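Local coordinates for nitrogenase molybdenum-iron protein alpha chain (Clostridium pasteurianum, PDB 4WES), which forms, with the beta chain, the molybdenum-iron component of nitrogenase, which reduces dinitrogen to ammonium at an iron-molybdenum-sulfur cluster, at residues Asn211-Tyr216 with Ala238-Asp243; Asn258-His263 with Trp281-Phe286. All coordinates share one frame; numbering follows the deposited sequence.

Contacts 1 and 2 belong to one four-stranded parallel sheet, in the order 235-239, 209-215, 257-260, 281-283, and their centres lie 10 Å apart. Each closes a beta-alpha-beta unit, and the two inner strands join them: Leu213 N lies 2.7 Å from Leu259 O, a probable hydrogen bond, and Asn211 ND2 lies 2.9 Å from Asn258 OD1, probably another. Both contacts run toward the iron-molybdenum cluster at the C-terminal ends of their strands. Cys262 in contact 2 binds it through SG, 2.3 Å from the iron FE1, while the side chain of Tyr216 in contact 1 comes within about 3 Å of it at nearest atoms.

Contact 1: residues Asn211-Tyr216 with Ala238-Asp243; sequences NVLGEY and ATLTGD
Leu240 O receives two backbone N-H groups from 211-216: Glu215 N at 3.1 Å in a straight bond (167° at the hydrogen), and Gly214 N in a weak, bent one. The chain turns a corner at Gly214, whose phi is positive (69°), and this probably brings both N-H groups to one acceptor. The register changes by one residue between Leu213 and Glu215, which defines a beta bulge. Before it, the pairing is parallel: Val212 N donates to Ala238 O, and Leu240 N to Val212 O at 2.9 Å. Beyond it, Gly242 N donates to Glu215 O at 2.9 Å.

The side chains follow this register. On one face Leu213 and Leu240 lie alongside each other, methyl CD2 to methyl CD2 at 4.0 Å, with helix 263-277 packing against Leu213. On the other, chi1 of Thr239 (-65°) sets OG1 beside the backbone N and leaves the methyl CG2 alongside Glu215, 3.8 Å from its CG. Thr239 CG2 also sits 3.3 Å from Glu215 O. OE1 of Glu215 turns to the backbone N of Asn217.

A cis peptide joins Leu240 to Thr241. Thr241 OG1 lies in the ring plane of Tyr216, at its edge, 3.2 Å from CD1; this hydroxyl is hydrogen-bonded to Val62 O, while Tyr216 OH pairs with Ser265. The chains come closest where Gly242 passes Tyr216, with CA atoms 3.6 Å apart. The whole is the parallel pairing of a beta-alpha-beta crossover through helix 221-232, ending at Tyr216, which belongs to the pocket of the iron-molybdenum cluster and touches the cluster.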
ATOM      1  N   ASN A 211      -8.746 -20.135  41.019  1.00 10.12           N
ATOM      2  CA  ASN A 211      -8.481 -20.430  39.612  1.00 10.24           C
ATOM      3  C   ASN A 211      -9.652 -19.936  38.777  1.00  9.35           C
ATOM      4  O   ASN A 211     -10.784 -19.976  39.231  1.00 10.14           O
ATOM      5  CB  ASN A 211      -8.384 -21.911  39.331  1.00 10.72           C
ATOM      6  CG  ASN A 211      -7.244 -22.611  40.045  1.00 10.34           C
ATOM      7  OD1 ASN A 211      -6.147 -22.062  40.227  1.00 10.65           O
ATOM      8  ND2 ASN A 211      -7.536 -23.843  40.500  1.00 10.99           N
ATOM      9  N   VAL A 212      -9.361 -19.491  37.548  1.00  9.25           N
ATOM     10  CA  VAL A 212     -10.404 -19.275  36.566  1.00  9.01           C
ATOM     11  C   VAL A 212     -10.400 -20.438  35.592  1.00  8.91           C
ATOM     12  O   VAL A 212      -9.437 -20.650  34.862  1.00 10.12           O
ATOM     13  CB  VAL A 212     -10.288 -17.944  35.830  1.00 10.05           C
ATOM     14  CG1 VAL A 212     -11.519 -17.717  34.940  1.00 11.66           C
ATOM     15  CG2 VAL A 212     -10.118 -16.787  36.794  1.00 12.34           C
ATOM     16  N   LEU A 213     -11.445 -21.247  35.653  1.00  9.69           N
ATOM     17  CA  LEU A 213     -11.563 -22.444  34.829  1.00  9.54           C
ATOM     18  C   LEU A 213     -12.401 -22.169  33.573  1.00  9.03           C
ATOM     19  O   LEU A 213     -13.473 -21.545  33.661  1.00  9.63           O
ATOM     20  CB  LEU A 213     -12.223 -23.577  35.599  1.00  9.72           C
ATOM     21  CG  LEU A 213     -11.528 -24.108  36.861  1.00 11.17           C
ATOM     22  CD1 LEU A 213     -12.255 -25.345  37.353  1.00 11.74           C
ATOM     23  CD2 LEU A 213     -10.055 -24.368  36.631  1.00 11.95           C
ATOM     24  N   GLY A 214     -11.962 -22.703  32.435  1.00  8.46           N
ATOM     25  CA  GLY A 214     -12.725 -22.547  31.202  1.00  8.72           C
ATOM     26  C   GLY A 214     -12.705 -21.112  30.722  1.00  8.38           C
ATOM     27  O   GLY A 214     -13.744 -20.513  30.388  1.00  8.84           O
ATOM     28  N   GLU A 215     -11.511 -20.563  30.671  1.00  8.33           N
ATOM     29  CA  GLU A 215     -11.267 -19.212  30.210  1.00  7.97           C
ATOM     30  C   GLU A 215      -9.978 -19.234  29.405  1.00  7.89           C
ATOM     31  O   GLU A 215      -8.942 -19.697  29.912  1.00  8.48           O
ATOM     32  CB  GLU A 215     -11.159 -18.245  31.378  1.00  8.78           C
ATOM     33  CG  GLU A 215     -10.615 -16.898  31.001  1.00  9.48           C
ATOM     34  CD  GLU A 215     -11.348 -16.221  29.864  1.00  9.13           C
ATOM     35  OE1 GLU A 215     -10.669 -15.606  29.008  1.00  8.96           O
ATOM     36  OE2 GLU A 215     -12.604 -16.301  29.839  1.00 11.07           O
ATOM     37  N   TYR A 216     -10.038 -18.743  28.154  1.00  7.65           N
ATOM     38  CA  TYR A 216      -8.976 -19.009  27.189  1.00  7.38           C
ATOM     39  C   TYR A 216      -8.264 -17.756  26.702  1.00  7.11           C
ATOM     40  O   TYR A 216      -7.486 -17.791  25.776  1.00  8.02           O
ATOM     41  CB  TYR A 216      -9.517 -19.908  26.078  1.00  8.26           C
ATOM     42  CG  TYR A 216     -10.122 -21.155  26.666  1.00  7.69           C
ATOM     43  CD1 TYR A 216      -9.319 -22.213  27.057  1.00  7.94           C
ATOM     44  CD2 TYR A 216     -11.477 -21.257  26.880  1.00  7.70           C
ATOM     45  CE1 TYR A 216      -9.835 -23.326  27.664  1.00  7.99           C
ATOM     46  CE2 TYR A 216     -12.026 -22.388  27.471  1.00  8.39           C
ATOM     47  CZ  TYR A 216     -11.208 -23.427  27.863  1.00  8.08           C
ATOM     48  OH  TYR A 216     -11.724 -24.561  28.459  1.00  8.77           O
ATOM     49  N   ALA A 238      -4.200 -20.032  38.763  1.00 10.52           N
ATOM     50  CA  ALA A 238      -4.142 -20.537  37.406  1.00 10.26           C
ATOM     51  C   ALA A 238      -5.402 -20.144  36.683  1.00 10.39           C
ATOM     52  O   ALA A 238      -6.474 -20.085  37.275  1.00 10.57           O
ATOM     53  CB  ALA A 238      -4.030 -22.055  37.392  1.00 11.25           C
ATOM     54  N   THR A 239      -5.262 -19.929  35.384  1.00  9.19           N
ATOM     55  CA  THR A 239      -6.386 -19.860  34.459  1.00  9.66           C
ATOM     56  C   THR A 239      -6.225 -21.052  33.519  1.00  9.54           C
ATOM     57  O   THR A 239      -5.177 -21.256  32.881  1.00  9.75           O
ATOM     58  CB  THR A 239      -6.426 -18.537  33.714  1.00 10.11           C
ATOM     59  OG1 THR A 239      -6.668 -17.519  34.690  1.00 12.16           O
ATOM     60  CG2 THR A 239      -7.541 -18.490  32.673  1.00 11.31           C
ATOM     61  N   LEU A 240      -7.267 -21.885  33.451  1.00  9.16           N
ATOM     62  CA  LEU A 240      -7.276 -23.026  32.544  1.00  8.74           C
ATOM     63  C   LEU A 240      -8.076 -22.659  31.314  1.00  8.30           C
ATOM     64  O   LEU A 240      -9.312 -22.633  31.373  1.00  9.25           O
ATOM     65  CB  LEU A 240      -7.834 -24.281  33.224  1.00  9.86           C
ATOM     66  CG  LEU A 240      -6.789 -25.145  33.945  1.00 13.76           C
ATOM     67  CD1 LEU A 240      -6.011 -24.401  34.985  1.00 15.02           C
ATOM     68  CD2 LEU A 240      -7.410 -26.405  34.494  1.00 13.96           C
ATOM     69  N   THR A 241      -7.417 -22.330  30.190  1.00  8.19           N
ATOM     70  CA  THR A 241      -5.989 -22.419  29.923  1.00  8.18           C
ATOM     71  C   THR A 241      -5.399 -21.136  29.294  1.00  7.95           C
ATOM     72  O   THR A 241      -4.279 -21.151  28.819  1.00  8.35           O
ATOM     73  CB  THR A 241      -5.669 -23.619  29.013  1.00  9.53           C
ATOM     74  OG1 THR A 241      -6.480 -23.499  27.840  1.00  8.80           O
ATOM     75  CG2 THR A 241      -5.936 -24.936  29.699  1.00  9.48           C
ATOM     76  N   GLY A 242      -6.166 -20.025  29.319  1.00  8.01           N
ATOM     77  CA  GLY A 242      -5.700 -18.814  28.669  1.00  8.53           C
ATOM     78  C   GLY A 242      -4.418 -18.250  29.280  1.00  8.31           C
ATOM     79  O   GLY A 242      -4.324 -18.054  30.497  1.00  9.11           O
ATOM     80  N   ASP A 243      -3.430 -18.039  28.402  1.00  8.16           N
ATOM     81  CA  ASP A 243      -2.103 -17.595  28.777  1.00  8.06           C
ATOM     82  C   ASP A 243      -1.424 -18.504  29.801  1.00  8.32           C
ATOM     83  O   ASP A 243      -0.498 -18.048  30.480  1.00  9.19           O
ATOM     84  CB  ASP A 243      -2.112 -16.129  29.268  1.00  9.03           C
ATOM     85  CG  ASP A 243      -0.719 -15.521  29.324  1.00  8.86           C
ATOM     86  OD1 ASP A 243       0.116 -15.799  28.441  1.00  9.15           O
ATOM     87  OD2 ASP A 243      -0.434 -14.763  30.301  1.00 10.51           O
TER

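Contact 2: residues Asn258-His263 with Trp281-Phe286; sequences NLVQCH and WIKCNF. With ICS (iron-sulfur-molybdenum cluster with interstitial carbon), chain F.
Backbone bonds between Asn258-His263 and Trp281-Phe286 form a parallel ladder of nearly straight bonds: Ile282 N to Asn258 O, Val260 N to Ile282 O, and Cys284 N to Val260 O. The two short strands run 26° apart, their axes 4.7 Å from each other at closest.

Charged and amide groups take over where the strands end. The ammonium of Lys283 bonds to three carbonyl oxygens: Gln261 O and Cys284 O, each 2.7 Å from NZ, and Val260 O, 3.2 Å from NZ. Bends at chi2 (70°) and chi4 fold the lysine chain back to place NZ there. Val260 O thus accepts twice, from NZ and from Cys284 N, on opposite faces of its plane. Gln261 uses both ends of its amide: OE1 takes the N-H of Phe286 at 2.9 Å, and NE2 gives to Asn285 OD1 at 3.1 Å, with that oxygen in the glutamine's amide plane. The two side-chain amides are turned 54° apart, and Asn285 OD1 also accepts from Ile287 N.

Apolar contacts lie on both faces. Leu259 sends CD2 alongside Ile282 CG1 and CD1 to the edge of the Phe286 ring, near helix 289-303. On the opposite face, Val260 CG2 approaches Trp281 CE3 at 3.5 Å.

Cys262, the N-cap of helix 263-277, has its CB pointing away from 281-286 and binds the cluster iron FE1 through SG. The polar bonds described hold the carbonyl and the side-chain amide of Gln261, which probably helps to set the backbone just before this cysteine ligand.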
ATOM      1  N   ASN A 258     -12.548 -22.542  42.747  1.00 10.56           N
ATOM      2  CA  ASN A 258     -12.561 -22.561  41.285  1.00 10.49           C
ATOM      3  C   ASN A 258     -13.734 -21.727  40.762  1.00 11.00           C
ATOM      4  O   ASN A 258     -14.864 -21.840  41.259  1.00 12.68           O
ATOM      5  CB  ASN A 258     -12.713 -23.999  40.778  1.00 10.68           C
ATOM      6  CG  ASN A 258     -11.408 -24.758  40.741  1.00 11.36           C
ATOM      7  OD1 ASN A 258     -10.381 -24.184  40.405  1.00 11.65           O
ATOM      8  ND2 ASN A 258     -11.479 -26.076  40.945  1.00 11.23           N
ATOM      9  N   LEU A 259     -13.448 -20.900  39.764  1.00 10.06           N
ATOM     10  CA  LEU A 259     -14.454 -20.063  39.115  1.00 10.42           C
ATOM     11  C   LEU A 259     -14.688 -20.650  37.715  1.00 10.06           C
ATOM     12  O   LEU A 259     -13.775 -20.670  36.917  1.00 14.26           O
ATOM     13  CB  LEU A 259     -13.974 -18.636  39.007  1.00 10.08           C
ATOM     14  CG  LEU A 259     -13.377 -17.984  40.251  1.00 12.99           C
ATOM     15  CD1 LEU A 259     -12.912 -16.569  39.951  1.00 15.22           C
ATOM     16  CD2 LEU A 259     -14.301 -18.009  41.432  1.00 13.74           C
ATOM     17  N   VAL A 260     -15.903 -21.026  37.385  1.00  9.69           N
ATOM     18  CA  VAL A 260     -16.187 -21.665  36.105  1.00  9.80           C
ATOM     19  C   VAL A 260     -16.843 -20.666  35.161  1.00  9.08           C
ATOM     20  O   VAL A 260     -18.014 -20.313  35.334  1.00 10.00           O
ATOM     21  CB  VAL A 260     -17.051 -22.920  36.309  1.00  9.94           C
ATOM     22  CG1 VAL A 260     -17.529 -23.496  34.990  1.00 10.11           C
ATOM     23  CG2 VAL A 260     -16.284 -23.981  37.096  1.00 10.36           C
ATOM     24  N   GLN A 261     -16.081 -20.201  34.175  1.00  9.12           N
ATOM     25  CA  GLN A 261     -16.585 -19.262  33.174  1.00  9.25           C
ATOM     26  C   GLN A 261     -17.318 -20.037  32.061  1.00  8.88           C
ATOM     27  O   GLN A 261     -18.516 -19.898  31.926  1.00 10.91           O
ATOM     28  CB  GLN A 261     -15.444 -18.389  32.616  1.00  8.51           C
ATOM     29  CG  GLN A 261     -15.860 -17.397  31.524  1.00  8.76           C
ATOM     30  CD  GLN A 261     -16.811 -16.354  32.015  1.00  9.71           C
ATOM     31  OE1 GLN A 261     -16.588 -15.761  33.077  1.00  9.98           O
ATOM     32  NE2 GLN A 261     -17.849 -16.078  31.231  1.00  9.73           N
ATOM     33  N   CYS A 262     -16.591 -20.862  31.325  1.00  8.87           N
ATOM     34  CA  CYS A 262     -17.221 -21.750  30.360  1.00  8.78           C
ATOM     35  C   CYS A 262     -17.599 -23.064  31.042  1.00  9.21           C
ATOM     36  O   CYS A 262     -16.719 -23.909  31.306  1.00  9.86           O
ATOM     37  CB  CYS A 262     -16.302 -22.054  29.176  1.00  8.23           C
ATOM     38  SG  CYS A 262     -17.098 -23.231  28.098  1.00  8.76           S
ATOM     39  N   HIS A 263     -18.881 -23.238  31.353  1.00  8.71           N
ATOM     40  CA  HIS A 263     -19.301 -24.482  31.973  1.00  9.37           C
ATOM     41  C   HIS A 263     -19.036 -25.693  31.090  1.00  9.32           C
ATOM     42  O   HIS A 263     -18.528 -26.728  31.545  1.00  9.79           O
ATOM     43  CB  HIS A 263     -20.783 -24.412  32.357  1.00 10.15           C
ATOM     44  CG  HIS A 263     -21.321 -25.701  32.878  1.00  9.45           C
ATOM     45  ND1 HIS A 263     -22.032 -26.588  32.094  1.00 10.57           N
ATOM     46  CD2 HIS A 263     -21.242 -26.272  34.110  1.00 10.33           C
ATOM     47  CE1 HIS A 263     -22.361 -27.639  32.830  1.00 11.31           C
ATOM     48  NE2 HIS A 263     -21.884 -27.484  34.057  1.00 11.41           N
ATOM     49  N   TRP A 281     -16.363 -25.140  43.581  1.00 12.06           N
ATOM     50  CA  TRP A 281     -16.427 -24.248  42.428  1.00 10.65           C
ATOM     51  C   TRP A 281     -17.717 -23.458  42.449  1.00 11.20           C
ATOM     52  O   TRP A 281     -18.717 -23.902  42.999  1.00 12.27           O
ATOM     53  CB  TRP A 281     -16.267 -24.985  41.116  1.00 11.71           C
ATOM     54  CG  TRP A 281     -17.279 -26.032  40.724  1.00 11.82           C
ATOM     55  CD1 TRP A 281     -17.268 -27.355  41.076  1.00 12.28           C
ATOM     56  CD2 TRP A 281     -18.423 -25.854  39.879  1.00 11.29           C
ATOM     57  NE1 TRP A 281     -18.298 -28.019  40.455  1.00 13.62           N
ATOM     58  CE2 TRP A 281     -19.023 -27.115  39.718  1.00 11.51           C
ATOM     59  CE3 TRP A 281     -18.980 -24.750  39.223  1.00 12.23           C
ATOM     60  CZ2 TRP A 281     -20.173 -27.301  38.954  1.00 13.81           C
ATOM     61  CZ3 TRP A 281     -20.098 -24.941  38.461  1.00 14.05           C
ATOM     62  CH2 TRP A 281     -20.661 -26.204  38.312  1.00 14.37           C
ATOM     63  N   ILE A 282     -17.669 -22.262  41.854  1.00 11.23           N
ATOM     64  CA  ILE A 282     -18.865 -21.493  41.592  1.00 11.43           C
ATOM     65  C   ILE A 282     -18.898 -21.182  40.126  1.00 10.30           C
ATOM     66  O   ILE A 282     -17.872 -20.982  39.473  1.00 11.40           O
ATOM     67  CB  ILE A 282     -18.957 -20.168  42.391  1.00 12.68           C
ATOM     68  CG1 ILE A 282     -17.739 -19.263  42.169  1.00 13.29           C
ATOM     69  CG2 ILE A 282     -19.176 -20.431  43.852  1.00 14.18           C
ATOM     70  CD1 ILE A 282     -17.981 -17.848  42.651  1.00 15.35           C
ATOM     71  N   LYS A 283     -20.112 -21.150  39.563  1.00 10.97           N
ATOM     72  CA  LYS A 283     -20.251 -20.551  38.240  1.00 11.07           C
ATOM     73  C   LYS A 283     -19.951 -19.082  38.327  1.00 11.41           C
ATOM     74  O   LYS A 283     -20.392 -18.412  39.235  1.00 16.10           O
ATOM     75  CB  LYS A 283     -21.672 -20.788  37.717  1.00 11.94           C
ATOM     76  CG  LYS A 283     -21.886 -20.357  36.256  1.00 11.50           C
ATOM     77  CD  LYS A 283     -21.152 -21.283  35.293  1.00 11.23           C
ATOM     78  CE  LYS A 283     -21.164 -20.791  33.850  1.00 11.60           C
ATOM     79  NZ  LYS A 283     -20.556 -19.447  33.660  1.00 10.98           N
ATOM     80  N   CYS A 284     -19.141 -18.586  37.411  1.00 10.11           N
ATOM     81  CA  CYS A 284     -18.846 -17.153  37.324  1.00 10.51           C
ATOM     82  C   CYS A 284     -19.242 -16.633  35.936  1.00  9.74           C
ATOM     83  O   CYS A 284     -19.424 -17.401  34.991  1.00 10.69           O
ATOM     84  CB  CYS A 284     -17.359 -16.853  37.544  1.00 10.62           C
ATOM     85  SG  CYS A 284     -16.221 -17.519  36.298  1.00 11.23           S
ATOM     86  N   ASN A 285     -19.355 -15.317  35.830  1.00  9.68           N
ATOM     87  CA  ASN A 285     -19.480 -14.705  34.516  1.00 10.15           C
ATOM     88  C   ASN A 285     -18.852 -13.337  34.561  1.00  9.48           C
ATOM     89  O   ASN A 285     -19.425 -12.383  35.087  1.00 10.81           O
ATOM     90  CB  ASN A 285     -20.935 -14.608  34.078  1.00 10.14           C
ATOM     91  CG  ASN A 285     -21.028 -14.048  32.678  1.00  9.45           C
ATOM     92  OD1 ASN A 285     -20.043 -14.022  31.966  1.00  9.94           O
ATOM     93  ND2 ASN A 285     -22.217 -13.620  32.265  1.00 10.21           N
ATOM     94  N   PHE A 286     -17.677 -13.241  33.955  1.00  9.38           N
ATOM     95  CA  PHE A 286     -16.942 -11.984  33.897  1.00  9.41           C
ATOM     96  C   PHE A 286     -17.298 -11.142  32.659  1.00  9.73           C
ATOM     97  O   PHE A 286     -16.593 -10.194  32.349  1.00 11.54           O
ATOM     98  CB  PHE A 286     -15.432 -12.227  33.950  1.00 10.97           C
ATOM     99  CG  PHE A 286     -14.941 -12.644  35.300  1.00 10.99           C
ATOM    100  CD1 PHE A 286     -14.699 -13.980  35.607  1.00 11.98           C
ATOM    101  CD2 PHE A 286     -14.687 -11.693  36.263  1.00 13.76           C
ATOM    102  CE1 PHE A 286     -14.252 -14.328  36.876  1.00 13.07           C
ATOM    103  CE2 PHE A 286     -14.222 -12.058  37.513  1.00 16.07           C
ATOM    104  CZ  PHE A 286     -14.007 -13.379  37.814  1.00 13.78           C
TER
HETATM  105 FE1  ICS F 602     -16.325 -22.626  26.038  1.00  8.52          FE
HETATM  106 MO1  ICS F 602     -15.577 -20.738  19.385  1.00  7.47          MO
HETATM  107 FE2  ICS F 602     -15.904 -23.519  23.570  1.00  8.08          FE
HETATM  108 FE3  ICS F 602     -14.816 -21.206  24.352  1.00  8.15          FE
HETATM  109 FE4  ICS F 602     -17.445 -21.406  24.020  1.00  8.18          FE
HETATM  110 FE5  ICS F 602     -17.188 -20.728  21.542  1.00  7.79          FE
HETATM  111 FE6  ICS F 602     -15.609 -22.790  21.116  1.00  7.80          FE
HETATM  112 FE7  ICS F 602     -14.585 -20.530  21.863  1.00  7.73          FE
HETATM  113  CX  ICS F 602     -15.966 -21.691  22.778  1.00  8.35           C
HETATM  114  S1A ICS F 602     -17.894 -23.572  24.641  1.00  8.76           S
HETATM  115  S1B ICS F 602     -17.341 -22.204  19.842  1.00  7.90           S
HETATM  116  S2A ICS F 602     -14.337 -23.281  25.196  1.00  8.61           S
HETATM  117  S2B ICS F 602     -15.455 -24.845  21.840  1.00  8.23           S
HETATM  118  S3A ICS F 602     -18.973 -20.281  22.846  1.00  8.42           S
HETATM  119  S3B ICS F 602     -13.733 -21.911  20.312  1.00  7.64           S
HETATM  120  S4A ICS F 602     -16.377 -20.336  25.746  1.00  8.70           S
HETATM  121  S4B ICS F 602     -15.900 -19.004  20.924  1.00  7.77           S
HETATM  122  S5A ICS F 602     -13.235 -19.888  23.482  1.00  8.36           S